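Local coordinates for nickel ABC transporter (Nickel-binding protein) (Bacillus halodurans, PDB 3T66) that probably serves as the extracellular solute-binding component of an ABC importer, for nickel or peptides, at residues A[136-141]-A[476-481]. Residues are numbered along the deposited sequence; the frame is centred on the assembly and turned at random.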
loop_
_atom_site.group_PDB
_atom_site.type_symbol
_atom_site.label_atom_id
_atom_site.label_comp_id
_atom_site.label_asym_id
_atom_site.label_seq_id
_atom_site.Cartn_x
_atom_site.Cartn_y
_atom_site.Cartn_z
ATOM N N GLU A 136 -5.642 -11.551 4.317
ATOM C CA GLU A 136 -4.322 -12.086 4.044
ATOM C C GLU A 136 -4.301 -12.836 2.753
ATOM O O GLU A 136 -3.229 -12.964 2.152
ATOM C CB GLU A 136 -3.829 -13.042 5.111
ATOM C CG GLU A 136 -3.516 -12.397 6.466
ATOM C CD GLU A 136 -2.305 -11.472 6.482
ATOM O OE1 GLU A 136 -1.471 -11.461 5.513
ATOM O OE2 GLU A 136 -2.198 -10.761 7.507
ATOM N N LEU A 137 -5.459 -13.326 2.299
ATOM C CA LEU A 137 -5.481 -14.124 1.077
ATOM C C LEU A 137 -5.371 -13.278 -0.192
ATOM O O LEU A 137 -5.203 -13.787 -1.297
ATOM C CB LEU A 137 -6.680 -15.054 1.076
ATOM C CG LEU A 137 -6.693 -15.998 2.279
ATOM C CD1 LEU A 137 -7.937 -16.882 2.323
ATOM C CD2 LEU A 137 -5.430 -16.854 2.306
ATOM N N VAL A 138 -5.426 -11.970 -0.022
ATOM C CA VAL A 138 -5.224 -11.061 -1.127
ATOM C C VAL A 138 -3.752 -11.052 -1.595
ATOM O O VAL A 138 -3.475 -10.751 -2.742
ATOM C CB VAL A 138 -5.607 -9.640 -0.693
ATOM C CG1 VAL A 138 -5.379 -8.604 -1.819
ATOM C CG2 VAL A 138 -7.013 -9.574 -0.177
ATOM N N ASN A 139 -2.828 -11.386 -0.698
ATOM C CA ASN A 139 -1.418 -11.285 -0.959
ATOM C C ASN A 139 -1.104 -12.078 -2.174
ATOM O O ASN A 139 -1.359 -13.279 -2.213
ATOM C CB ASN A 139 -0.640 -11.898 0.181
ATOM C CG ASN A 139 0.694 -11.220 0.426
ATOM O OD1 ASN A 139 1.508 -11.055 -0.475
ATOM N ND2 ASN A 139 0.933 -10.857 1.680
ATOM N N PRO A 140 -0.531 -11.423 -3.175
ATOM C CA PRO A 140 -0.144 -12.069 -4.376
ATOM C C PRO A 140 0.663 -13.308 -4.133
ATOM O O PRO A 140 0.695 -14.186 -4.982
ATOM C CB PRO A 140 0.665 -11.011 -5.042
ATOM C CG PRO A 140 -0.165 -9.823 -4.789
ATOM C CD PRO A 140 -0.498 -9.966 -3.331
ATOM N N ASN A 141 1.277 -13.398 -2.964
ATOM C CA ASN A 141 2.029 -14.578 -2.512
ATOM C C ASN A 141 1.287 -15.830 -2.443
ATOM O O ASN A 141 1.891 -16.884 -2.370
ATOM C CB ASN A 141 2.335 -14.403 -1.054
ATOM C CG ASN A 141 3.450 -13.544 -0.865
ATOM O OD1 ASN A 141 4.140 -13.228 -1.858
ATOM N ND2 ASN A 141 3.673 -13.100 0.371
ATOM N N SER A 476 -3.713 -1.029 -5.387
ATOM C CA SER A 476 -2.998 -2.016 -4.600
ATOM C C SER A 476 -1.641 -2.196 -5.240
ATOM O O SER A 476 -0.660 -2.607 -4.607
ATOM C CB SER A 476 -3.750 -3.320 -4.625
ATOM O OG SER A 476 -4.092 -3.651 -5.953
ATOM N N GLU A 477 -1.599 -1.867 -6.524
ATOM C CA GLU A 477 -0.440 -2.127 -7.338
ATOM C C GLU A 477 -0.219 -3.603 -7.554
ATOM O O GLU A 477 0.912 -4.016 -7.760
ATOM C CB GLU A 477 0.782 -1.525 -6.664
ATOM C CG GLU A 477 0.802 -0.014 -6.705
ATOM C CD GLU A 477 2.175 0.499 -6.424
ATOM O OE1 GLU A 477 2.995 0.500 -7.353
ATOM O OE2 GLU A 477 2.443 0.879 -5.270
ATOM N N TYR A 478 -1.274 -4.406 -7.479
ATOM C CA TYR A 478 -1.118 -5.821 -7.677
ATOM C C TYR A 478 -1.546 -6.147 -9.065
ATOM O O TYR A 478 -1.192 -7.178 -9.596
ATOM C CB TYR A 478 -1.978 -6.611 -6.722
ATOM C CG TYR A 478 -1.597 -6.428 -5.284
ATOM C CD1 TYR A 478 -0.312 -6.038 -4.926
ATOM C CD2 TYR A 478 -2.534 -6.658 -4.261
ATOM C CE1 TYR A 478 0.028 -5.862 -3.592
ATOM C CE2 TYR A 478 -2.198 -6.487 -2.912
ATOM C CZ TYR A 478 -0.913 -6.096 -2.584
ATOM O OH TYR A 478 -0.575 -5.931 -1.249
ATOM N N TYR A 479 -2.303 -5.259 -9.675
ATOM C CA TYR A 479 -2.941 -5.608 -10.911
ATOM C C TYR A 479 -2.488 -4.717 -12.023
ATOM O O TYR A 479 -2.577 -3.498 -11.939
ATOM C CB TYR A 479 -4.447 -5.575 -10.750
ATOM C CG TYR A 479 -4.853 -6.285 -9.526
ATOM C CD1 TYR A 479 -4.647 -7.632 -9.402
ATOM C CD2 TYR A 479 -5.387 -5.612 -8.460
ATOM C CE1 TYR A 479 -5.002 -8.305 -8.251
ATOM C CE2 TYR A 479 -5.737 -6.288 -7.298
ATOM C CZ TYR A 479 -5.536 -7.627 -7.218
ATOM O OH TYR A 479 -5.857 -8.304 -6.081
ATOM N N MET A 480 -1.975 -5.352 -13.071
ATOM C CA MET A 480 -1.441 -4.637 -14.200
ATOM C C MET A 480 -1.854 -5.347 -15.446
ATOM O O MET A 480 -2.674 -4.824 -16.179
ATOM C CB MET A 480 0.050 -4.545 -14.062
ATOM C CG MET A 480 0.402 -4.173 -12.640
ATOM S SD MET A 480 2.062 -3.619 -12.561
ATOM C CE MET A 480 2.255 -3.315 -10.789
ATOM N N ILE A 481 -1.365 -6.551 -15.700
ATOM C CA ILE A 481 -1.780 -7.178 -16.947
ATOM C C ILE A 481 -3.046 -7.953 -16.614
ATOM O O ILE A 481 -3.057 -8.652 -15.609
ATOM C CB ILE A 481 -0.647 -8.068 -17.596
ATOM C CG1 ILE A 481 0.608 -7.262 -17.992
ATOM C CG2 ILE A 481 -1.176 -8.820 -18.810
ATOM C CD1 ILE A 481 0.340 -6.028 -18.807
#
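P140 lies across one face of the Y478 ring, a compact example of how a proline and an aromatic residue can join two distant parts of a chain. P140 CG stands 3.8 Å from the centroid of the Y478 ring, 16° off the ring normal, which makes this a CH-pi contact over the face. Within that position P140 CG is displaced toward the rim, nearest Y478 CG at 3.7 Å, while P140 CD reaches to the hydroxyl-bearing half and meets Y478 CE2 at 3.9 Å. The opposite face of the tyrosine receives the carbonyl oxygen S476 O, 3.4 Å above the Y478 ring plane and likewise toward the rim. On that same side, S476 OG accepts the backbone N-H of Y478, an ST turn that probably steadies the start of the side chain. V138 comes in differently, at the edge and near the ring plane, its CG1 lying 4.0 Å from Y478 CE2. This methyl gets there because it is anti to the backbone N (chi1 178°). Y478 CB in turn sits over the centre of the Y479 ring. A leucine here has no flat face, and P140 CG would probably lose its CH-pi partner and V138 much of its packing at the ring edge. The contact is buried structural packing between the loops following strands 121-126 and 451-464, away from the annotated calcium site; Y34 and V37 of helix 35-38 also pack on P140. With no hydrogen bond between 136-141 and 476-481, their cohesion rests on the CH-pi contact from P140 CG and on dispersion.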